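PDB 2CNU: phosphoribosylaminoimidazole-succinocarboxamide synthase from Saccharomyces cerevisiae, which catalyses the ATP-dependent joining of L-aspartate to the carboxylate of CAIR, giving SAICAR in the de novo synthesis of purines. Local coordinates for residues A[45-50]-A[277-282]; A[31-36]-A[107-112]; A[148-153]-A[252-257]. One frame throughout, in Å; residues are numbered along the deposited sequence.

Contact 1: residues A[45-50]-A[277-282]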
loop_
_atom_site.group_PDB
_atom_site.type_symbol
_atom_site.label_atom_id
_atom_site.label_comp_id
_atom_site.label_asym_id
_atom_site.label_seq_id
_atom_site.Cartn_x
_atom_site.Cartn_y
_atom_site.Cartn_z
ATOM N N ILE A 45 15.253 2.454 -0.663
ATOM C CA ILE A 45 14.876 3.087 0.591
ATOM C C ILE A 45 15.799 4.266 0.871
ATOM O O ILE A 45 17.006 4.152 0.683
ATOM C CB ILE A 45 14.938 2.041 1.736
ATOM C CG1 ILE A 45 14.094 0.803 1.416
ATOM C CG2 ILE A 45 14.540 2.663 3.026
ATOM C CD1 ILE A 45 14.362 -0.346 2.371
ATOM N N MET A 46 15.251 5.372 1.327
ATOM C CA MET A 46 16.048 6.495 1.744
ATOM C C MET A 46 16.746 6.152 3.071
ATOM O O MET A 46 16.292 5.307 3.832
ATOM C CB MET A 46 15.192 7.747 1.924
ATOM C CG MET A 46 14.459 8.171 0.630
ATOM S SD MET A 46 15.581 8.650 -0.657
ATOM C CE MET A 46 15.443 7.398 -1.581
ATOM N N GLU A 47 17.829 6.856 3.328
ATOM C CA GLU A 47 18.580 6.615 4.577
ATOM C C GLU A 47 17.813 7.054 5.823
ATOM O O GLU A 47 17.893 6.394 6.825
ATOM C CB GLU A 47 19.916 7.330 4.520
ATOM C CG GLU A 47 20.878 7.061 5.635
ATOM C CD GLU A 47 20.798 8.051 6.771
ATOM O OE1 GLU A 47 21.366 7.721 7.844
ATOM O OE2 GLU A 47 20.209 9.149 6.622
ATOM N N ASN A 48 17.146 8.194 5.722
ATOM C CA ASN A 48 16.380 8.770 6.788
ATOM C C ASN A 48 14.919 8.650 6.504
ATOM O O ASN A 48 14.474 8.207 5.453
ATOM C CB ASN A 48 16.799 10.195 7.089
ATOM C CG ASN A 48 16.695 11.145 5.933
ATOM O OD1 ASN A 48 16.687 10.755 4.743
ATOM N ND2 ASN A 48 16.625 12.454 6.246
ATOM N N SER A 49 14.117 9.026 7.505
ATOM C CA SER A 49 12.733 8.735 7.537
ATOM C C SER A 49 11.829 9.971 7.530
ATOM O O SER A 49 12.295 11.099 7.695
ATOM C CB SER A 49 12.483 7.987 8.859
ATOM O OG SER A 49 12.963 6.702 8.568
ATOM N N ILE A 50 10.539 9.753 7.310
ATOM C CA ILE A 50 9.539 10.813 7.317
ATOM C C ILE A 50 8.752 10.687 8.627
ATOM O O ILE A 50 7.954 9.757 8.791
ATOM C CB ILE A 50 8.581 10.681 6.137
ATOM C CG1 ILE A 50 9.287 10.655 4.787
ATOM C CG2 ILE A 50 7.508 11.772 6.198
ATOM C CD1 ILE A 50 10.090 11.897 4.461
ATOM N N GLY A 277 21.400 4.570 0.453
ATOM C CA GLY A 277 22.015 5.343 1.514
ATOM C C GLY A 277 21.864 6.845 1.421
ATOM O O GLY A 277 22.652 7.558 2.033
ATOM N N VAL A 278 20.843 7.348 0.717
ATOM C CA VAL A 278 20.695 8.777 0.506
ATOM C C VAL A 278 19.877 9.434 1.611
ATOM O O VAL A 278 18.744 9.058 1.877
ATOM C CB VAL A 278 20.027 9.051 -0.881
ATOM C CG1 VAL A 278 19.745 10.538 -1.012
ATOM C CG2 VAL A 278 20.966 8.599 -2.015
ATOM N N LYS A 279 20.471 10.432 2.261
ATOM C CA LYS A 279 19.765 11.224 3.280
ATOM C C LYS A 279 19.060 12.374 2.618
ATOM O O LYS A 279 19.663 13.224 1.965
ATOM C CB LYS A 279 20.764 11.709 4.329
ATOM C CG LYS A 279 20.114 12.435 5.452
ATOM C CD LYS A 279 21.071 12.854 6.549
ATOM C CE LYS A 279 20.307 13.444 7.720
ATOM N NZ LYS A 279 21.255 14.066 8.710
ATOM N N MET A 280 17.748 12.465 2.819
ATOM C CA MET A 280 16.952 13.560 2.330
ATOM C C MET A 280 17.191 14.818 3.149
ATOM O O MET A 280 17.239 14.734 4.362
ATOM C CB MET A 280 15.469 13.212 2.492
ATOM C CG MET A 280 15.004 11.998 1.744
ATOM S SD MET A 280 13.294 11.536 2.136
ATOM C CE MET A 280 13.519 10.794 3.724
ATOM N N PRO A 281 17.288 15.970 2.506
ATOM C CA PRO A 281 17.395 17.202 3.282
ATOM C C PRO A 281 16.092 17.484 4.044
ATOM O O PRO A 281 15.009 17.016 3.702
ATOM C CB PRO A 281 17.611 18.265 2.210
ATOM C CG PRO A 281 18.074 17.558 0.954
ATOM C CD PRO A 281 17.361 16.230 1.050
ATOM N N GLN A 282 16.255 18.284 5.090
ATOM C CA GLN A 282 15.120 18.548 5.966
ATOM C C GLN A 282 13.910 19.151 5.265
ATOM O O GLN A 282 12.779 18.831 5.578
ATOM C CB GLN A 282 15.578 19.485 7.082
ATOM C CG GLN A 282 14.582 19.633 8.171
ATOM C CD GLN A 282 14.427 18.350 8.890
ATOM O OE1 GLN A 282 15.400 17.804 9.365
ATOM N NE2 GLN A 282 13.250 17.795 8.902
HETATM O O HOH W 1 18.745 5.913 -0.581
HETATM O O HOH W 2 19.265 2.671 0.819
#

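Contact 2: residues A[31-36]-A[107-112]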
loop_
_atom_site.group_PDB
_atom_site.type_symbol
_atom_site.label_atom_id
_atom_site.label_comp_id
_atom_site.label_asym_id
_atom_site.label_seq_id
_atom_site.Cartn_x
_atom_site.Cartn_y
_atom_site.Cartn_z
ATOM N N LEU A 31 0.303 -11.968 14.069
ATOM C CA LEU A 31 1.459 -11.151 13.692
ATOM C C LEU A 31 1.252 -9.708 14.140
ATOM O O LEU A 31 0.102 -9.266 14.357
ATOM C CB LEU A 31 1.666 -11.186 12.184
ATOM C CG LEU A 31 1.962 -12.550 11.566
ATOM C CD1 LEU A 31 1.957 -12.484 10.068
ATOM C CD2 LEU A 31 3.290 -13.096 12.024
ATOM N N LEU A 32 2.339 -8.975 14.228
ATOM C CA LEU A 32 2.319 -7.542 14.521
ATOM C C LEU A 32 2.964 -6.856 13.345
ATOM O O LEU A 32 4.146 -7.077 13.063
ATOM C CB LEU A 32 3.102 -7.258 15.789
ATOM C CG LEU A 32 3.079 -5.804 16.266
ATOM C CD1 LEU A 32 1.686 -5.417 16.707
ATOM C CD2 LEU A 32 4.080 -5.586 17.366
ATOM N N PHE A 33 2.210 -6.024 12.628
ATOM C CA PHE A 33 2.691 -5.286 11.480
ATOM C C PHE A 33 3.033 -3.877 11.933
ATOM O O PHE A 33 2.113 -3.099 12.279
ATOM C CB PHE A 33 1.651 -5.148 10.387
ATOM C CG PHE A 33 1.490 -6.354 9.483
ATOM C CD1 PHE A 33 1.087 -6.177 8.179
ATOM C CD2 PHE A 33 1.721 -7.664 9.878
ATOM C CE1 PHE A 33 0.856 -7.253 7.314
ATOM C CE2 PHE A 33 1.537 -8.710 8.989
ATOM C CZ PHE A 33 1.132 -8.502 7.729
ATOM N N VAL A 34 4.308 -3.551 11.967
ATOM C CA VAL A 34 4.789 -2.225 12.473
ATOM C C VAL A 34 5.173 -1.416 11.248
ATOM O O VAL A 34 6.177 -1.717 10.559
ATOM C CB VAL A 34 5.946 -2.336 13.433
ATOM C CG1 VAL A 34 6.203 -0.958 14.012
ATOM C CG2 VAL A 34 5.647 -3.341 14.523
ATOM N N ALA A 35 4.396 -0.379 10.934
ATOM C CA ALA A 35 4.693 0.507 9.838
ATOM C C ALA A 35 5.722 1.519 10.303
ATOM O O ALA A 35 5.391 2.395 11.122
ATOM C CB ALA A 35 3.456 1.189 9.362
ATOM N N THR A 36 6.926 1.427 9.811
ATOM C CA THR A 36 7.944 2.396 10.108
ATOM C C THR A 36 7.741 3.666 9.276
ATOM O O THR A 36 6.848 3.760 8.443
ATOM C CB THR A 36 9.355 1.834 9.917
ATOM O OG1 THR A 36 9.675 1.811 8.522
ATOM C CG2 THR A 36 9.529 0.510 10.618
ATOM N N LEU A 107 -0.320 -2.786 13.840
ATOM C CA LEU A 107 -1.589 -3.509 13.752
ATOM C C LEU A 107 -1.385 -4.969 14.121
ATOM O O LEU A 107 -0.463 -5.630 13.593
ATOM C CB LEU A 107 -2.144 -3.437 12.351
ATOM C CG LEU A 107 -2.552 -2.015 11.935
ATOM C CD1 LEU A 107 -2.889 -1.972 10.492
ATOM C CD2 LEU A 107 -3.703 -1.456 12.747
ATOM N N LEU A 108 -2.231 -5.439 14.997
ATOM C CA LEU A 108 -2.281 -6.847 15.393
ATOM C C LEU A 108 -3.183 -7.547 14.388
ATOM O O LEU A 108 -4.346 -7.150 14.215
ATOM C CB LEU A 108 -2.840 -6.937 16.790
ATOM C CG LEU A 108 -2.785 -8.279 17.470
ATOM C CD1 LEU A 108 -1.325 -8.599 17.734
ATOM C CD2 LEU A 108 -3.583 -8.311 18.740
ATOM N N VAL A 109 -2.673 -8.617 13.756
ATOM C CA VAL A 109 -3.377 -9.255 12.647
ATOM C C VAL A 109 -3.339 -10.768 12.766
ATOM O O VAL A 109 -2.394 -11.360 13.316
ATOM C CB VAL A 109 -2.841 -8.800 11.287
ATOM C CG1 VAL A 109 -2.868 -7.256 11.183
ATOM C CG2 VAL A 109 -1.470 -9.297 11.019
ATOM N N HIS A 110 -4.369 -11.400 12.254
ATOM C CA HIS A 110 -4.461 -12.846 12.165
ATOM C C HIS A 110 -3.656 -13.354 10.998
ATOM O O HIS A 110 -3.709 -12.787 9.887
ATOM C CB HIS A 110 -5.896 -13.243 11.896
ATOM C CG HIS A 110 -6.861 -12.961 12.998
ATOM N ND1 HIS A 110 -6.872 -13.660 14.179
ATOM C CD2 HIS A 110 -7.865 -12.047 13.089
ATOM C CE1 HIS A 110 -7.845 -13.189 14.946
ATOM N NE2 HIS A 110 -8.473 -12.224 14.310
ATOM N N LYS A 111 -2.894 -14.441 11.205
ATOM C CA LYS A 111 -2.332 -15.191 10.119
ATOM C C LYS A 111 -3.472 -15.867 9.330
ATOM O O LYS A 111 -4.416 -16.400 9.880
ATOM C CB LYS A 111 -1.417 -16.278 10.650
ATOM C CG LYS A 111 -0.155 -15.758 11.306
ATOM C CD LYS A 111 0.680 -16.952 11.823
ATOM C CE LYS A 111 1.871 -16.521 12.618
ATOM N NZ LYS A 111 2.561 -17.748 13.176
ATOM N N HIS A 112 -3.334 -15.864 8.027
ATOM C CA HIS A 112 -4.238 -16.605 7.149
ATOM C C HIS A 112 -3.411 -17.284 6.051
ATOM O O HIS A 112 -2.232 -16.926 5.848
ATOM C CB HIS A 112 -5.238 -15.651 6.507
ATOM C CG HIS A 112 -6.311 -15.193 7.440
ATOM N ND1 HIS A 112 -7.299 -16.017 7.930
ATOM C CD2 HIS A 112 -6.524 -13.984 7.998
ATOM C CE1 HIS A 112 -8.076 -15.313 8.731
ATOM N NE2 HIS A 112 -7.633 -14.073 8.782
#

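Contact 3: residues A[148-153]-A[252-257]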
loop_
_atom_site.group_PDB
_atom_site.type_symbol
_atom_site.label_atom_id
_atom_site.label_comp_id
_atom_site.label_asym_id
_atom_site.label_seq_id
_atom_site.Cartn_x
_atom_site.Cartn_y
_atom_site.Cartn_z
ATOM N N LEU A 148 -5.257 4.853 -26.713
ATOM C CA LEU A 148 -5.189 5.346 -25.325
ATOM C C LEU A 148 -4.046 6.317 -25.238
ATOM O O LEU A 148 -2.963 6.116 -25.764
ATOM C CB LEU A 148 -4.998 4.199 -24.345
ATOM C CG LEU A 148 -6.116 3.194 -24.253
ATOM C CD1 LEU A 148 -5.674 2.015 -23.386
ATOM C CD2 LEU A 148 -7.395 3.792 -23.704
ATOM N N LYS A 149 -4.262 7.386 -24.473
ATOM C CA LYS A 149 -3.215 8.379 -24.180
ATOM C C LYS A 149 -2.726 8.205 -22.775
ATOM O O LYS A 149 -3.384 7.618 -21.921
ATOM C CB LYS A 149 -3.708 9.792 -24.467
ATOM C CG LYS A 149 -4.077 9.967 -25.973
ATOM C CD LYS A 149 -2.900 9.739 -26.966
ATOM C CE LYS A 149 -3.367 9.904 -28.444
ATOM N NZ LYS A 149 -2.223 10.025 -29.344
ATOM N N GLU A 150 -1.573 8.756 -22.510
ATOM C CA GLU A 150 -0.954 8.504 -21.212
ATOM C C GLU A 150 -1.843 8.984 -20.083
ATOM O O GLU A 150 -2.349 10.117 -20.135
ATOM C CB GLU A 150 0.393 9.151 -21.137
ATOM C CG GLU A 150 1.171 8.705 -19.904
ATOM C CD GLU A 150 2.490 9.332 -19.668
ATOM O OE1 GLU A 150 3.025 9.131 -18.528
ATOM O OE2 GLU A 150 3.003 10.006 -20.584
ATOM N N SER A 151 -2.035 8.154 -19.082
ATOM C CA SER A 151 -2.835 8.477 -17.929
ATOM C C SER A 151 -4.329 8.376 -18.140
ATOM O O SER A 151 -5.088 8.647 -17.205
ATOM C CB SER A 151 -2.501 9.835 -17.283
ATOM O OG SER A 151 -1.140 10.013 -17.130
ATOM N N GLN A 152 -4.796 7.953 -19.332
ATOM C CA GLN A 152 -6.182 7.830 -19.626
ATOM C C GLN A 152 -6.816 6.722 -18.778
ATOM O O GLN A 152 -6.168 5.705 -18.493
ATOM C CB GLN A 152 -6.375 7.532 -21.125
ATOM C CG GLN A 152 -7.800 7.554 -21.567
ATOM C CD GLN A 152 -7.925 7.553 -23.070
ATOM O OE1 GLN A 152 -6.988 7.902 -23.785
ATOM N NE2 GLN A 152 -9.086 7.168 -23.563
ATOM N N GLU A 153 -8.083 6.894 -18.440
ATOM C CA GLU A 153 -8.840 5.842 -17.791
ATOM C C GLU A 153 -9.031 4.695 -18.728
ATOM O O GLU A 153 -9.348 4.902 -19.923
ATOM C CB GLU A 153 -10.171 6.472 -17.273
ATOM C CG GLU A 153 -10.880 5.732 -16.124
ATOM C CD GLU A 153 -12.020 6.460 -15.414
ATOM O OE1 GLU A 153 -12.466 5.932 -14.370
ATOM O OE2 GLU A 153 -12.353 7.541 -15.857
ATOM N N GLY A 252 -2.616 12.452 -21.644
ATOM C CA GLY A 252 -1.618 12.721 -22.641
ATOM C C GLY A 252 -0.269 13.111 -22.088
ATOM O O GLY A 252 0.647 13.494 -22.845
ATOM N N GLU A 253 -0.143 13.030 -20.782
ATOM C CA GLU A 253 1.069 13.407 -20.099
ATOM C C GLU A 253 1.150 12.673 -18.793
ATOM O O GLU A 253 0.208 12.048 -18.338
ATOM C CB GLU A 253 1.133 14.928 -19.918
ATOM C CG GLU A 253 -0.049 15.469 -19.080
ATOM C CD GLU A 253 -0.034 16.965 -18.951
ATOM O OE1 GLU A 253 0.012 17.598 -20.013
ATOM O OE2 GLU A 253 -0.057 17.472 -17.823
ATOM N N SER A 254 2.337 12.748 -18.205
ATOM C CA SER A 254 2.472 12.179 -16.876
ATOM C C SER A 254 1.850 13.113 -15.834
ATOM O O SER A 254 1.660 14.292 -16.052
ATOM C CB SER A 254 3.921 11.827 -16.515
ATOM O OG SER A 254 4.536 10.947 -17.431
ATOM N N GLN A 255 1.457 12.524 -14.715
ATOM C CA GLN A 255 0.926 13.272 -13.562
ATOM C C GLN A 255 2.020 13.370 -12.514
ATOM O O GLN A 255 2.776 12.422 -12.362
ATOM C CB GLN A 255 -0.291 12.598 -12.939
ATOM C CG GLN A 255 -1.314 12.135 -13.946
ATOM C CD GLN A 255 -1.846 13.213 -14.866
ATOM O OE1 GLN A 255 -2.478 14.198 -14.439
ATOM N NE2 GLN A 255 -1.564 13.052 -16.141
ATOM N N ASP A 256 2.030 14.432 -11.762
ATOM C CA ASP A 256 2.936 14.462 -10.594
ATOM C C ASP A 256 2.549 13.341 -9.614
ATOM O O ASP A 256 1.365 13.057 -9.393
ATOM C CB ASP A 256 2.903 15.820 -9.896
ATOM C CG ASP A 256 3.617 16.935 -10.671
ATOM O OD1 ASP A 256 3.514 18.084 -10.205
ATOM O OD2 ASP A 256 4.322 16.637 -11.630
ATOM N N SER A 257 3.558 12.793 -8.955
ATOM C CA SER A 257 3.265 11.889 -7.848
ATOM C C SER A 257 2.752 12.719 -6.652
ATOM O O SER A 257 3.469 13.596 -6.175
ATOM C CB SER A 257 4.506 11.131 -7.463
ATOM O OG SER A 257 4.302 10.516 -6.187
#

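Contact 1: residues A[45-50]-A[277-282]
Asn48 and Met280 are joined by two hydrogen bonds, the side-chain amide bonding both the N-H and the C=O of Met280. OD1 of Asn48 accepts from Met280 N at 2.8 Å, the donor tilted 26° from the carbonyl plane, while ND2 of Asn48 donates in the plane of the Met280 carbonyl, on a lone pair, at 3.0 Å from Met280 O. With both ends of the amide engaged, its rotation is fixed. Glu47 N donates to Val278 O at 2.8 Å, from above the carbonyl plane (47°). Two waters, one bonded by Val278 N and the other by Gly277 N, both donate to Ile45 O.

The contact joins two connections. Segment 45-50 starts at the last residue of strand 44-45 and runs on toward helix 53-67. Segment 277-282 ends on the first residue of helix 282-300, with Pro281 at the N-cap position.

Apolar contact centres on Met280. Its thioether, bent at chi3 (-76°), brings CE to 3.7 Å from CD1 of Ile50 and 3.3 Å from Asn48 OD1; its SD lies 3.9 Å from CG of Met46. In the modelled conformer of Glu47, OE2 is 3.5 Å from Lys279 CB, the charged ends Glu47 OE2 and Lys279 NZ staying 5.4 Å apart.

Contact 2: residues A[31-36]-A[107-112]
Leu31 and Val109 form a hydrogen-bonded pair of an antiparallel sheet, Leu31 having the largest buried area of the contact and Val109 the next. The sheet has four strands, and 30-35 lies between 21-27 and 106-110, the last of the four in this count, whose Leu108 is in turn bonded through its backbone to Val77. The short strand axes approach to 4.8 Å with their directions 142° apart, so the strands are antiparallel but markedly twisted. Leu31 N donates to Val109 O at 2.9 Å, nearly straight at 170°, and Val109 N returns a bond to Leu31 O. Phe33 and Leu107 repeat this reciprocal pattern two residues along. Between them Leu32 and Leu108 make the non-hydrogen-bonded pair, where the CA of Leu32 lies 3.5 Å from Leu107 O in a CA-H...O contact.

Leu31, Phe33, Leu107 and Val109 share one face of the sheet. There CB of Leu31 sits 3.8 Å from Val109 CG2. Beyond the end of the strand the extended chain of Lys111 crosses the Leu31 side chain at about a right angle, its CE 3.8 Å from Leu31 CD2; NZ of the lysine is paired with Glu25 in a salt bridge and also bonds Ala28 O.

The same Val109 CG2 also packs on the Phe33 ring, which stands in an edge-to-face relation to His75. CG2 lies between the valine's backbone N and carbonyl carbon, which directs this methyl across to the ring, and it meets Phe33 CE2 obliquely at 3.7 Å.

Contact 3: residues A[148-153]-A[252-257]
Gly252 and Glu150 meet through backbone alone: Gly252 N donates to Glu150 O at 2.8 Å, with an N-H...O angle of 158°. Glycine suits this point, because its backbone has a positive phi at which a side chain would collide with the preceding carbonyl oxygen. CB of Lys149 packs beside it, 4.0 Å from Gly252 N.

The second kind of bond joins a side chain to a backbone. Ser151 OG donates to Glu253 O over 2.7 Å, in the plane of that carbonyl and at a C=O...donor angle of 159°. Gln255 NE2 reaches the same oxygen through a weak bond, so Glu253 O has two donors; the stronger polar partner of that amide nitrogen is Lys250 O. Glu253 N, by contrast, is enclosed here and finds no acceptor among the modelled atoms.

Side chains make the third link, a conditional one because Ser254 has a second conformer. In the modelled one, Ser254 OG donates to Glu150 OE1 at 2.6 Å, on the syn side of the carboxylate. The glutamate gets there by a fully extended chain, with CG anti to the backbone N (chi1 -170°), that runs past the Glu253 peptide; its CG is 3.8 Å from Glu253 O. A bound sulfate ion, likely carried over from crystallisation, lies about 4 Å from this side chain.

Within 148-153, Gln152 folds back so that its OE1 accepts from Lys149 N, and Gln152 N donates to Lys149 O at 3.0 Å. This second bond closes a type II beta turn from Lys149 to Gln152, whose two central residues, Glu150 and Ser151, bond to the 252-257 loop at the protein surface.

In the fold
The three contacts are separate: nearest atoms are about 6 Å apart between contacts 1 and 2, about 12 Å between 1 and 3, and about 16 Å between 2 and 3. Contacts 2 and 3 lie on opposite sides of the chain's centre, their own centres about 35 Å apart. Along the sequence contacts 1 and 2 alternate their segments, contact 3 nests within the loop closed by contact 1, and contact 2 closes before contact 3 opens. Helix 261-269 connects 252-257 to 277-282. Aspartate is a substrate; a bound aspartic acid lies about 6 Å from the side chain of Met46 and one about 8 Å from that of Val109, against about 12 Å for Gln255.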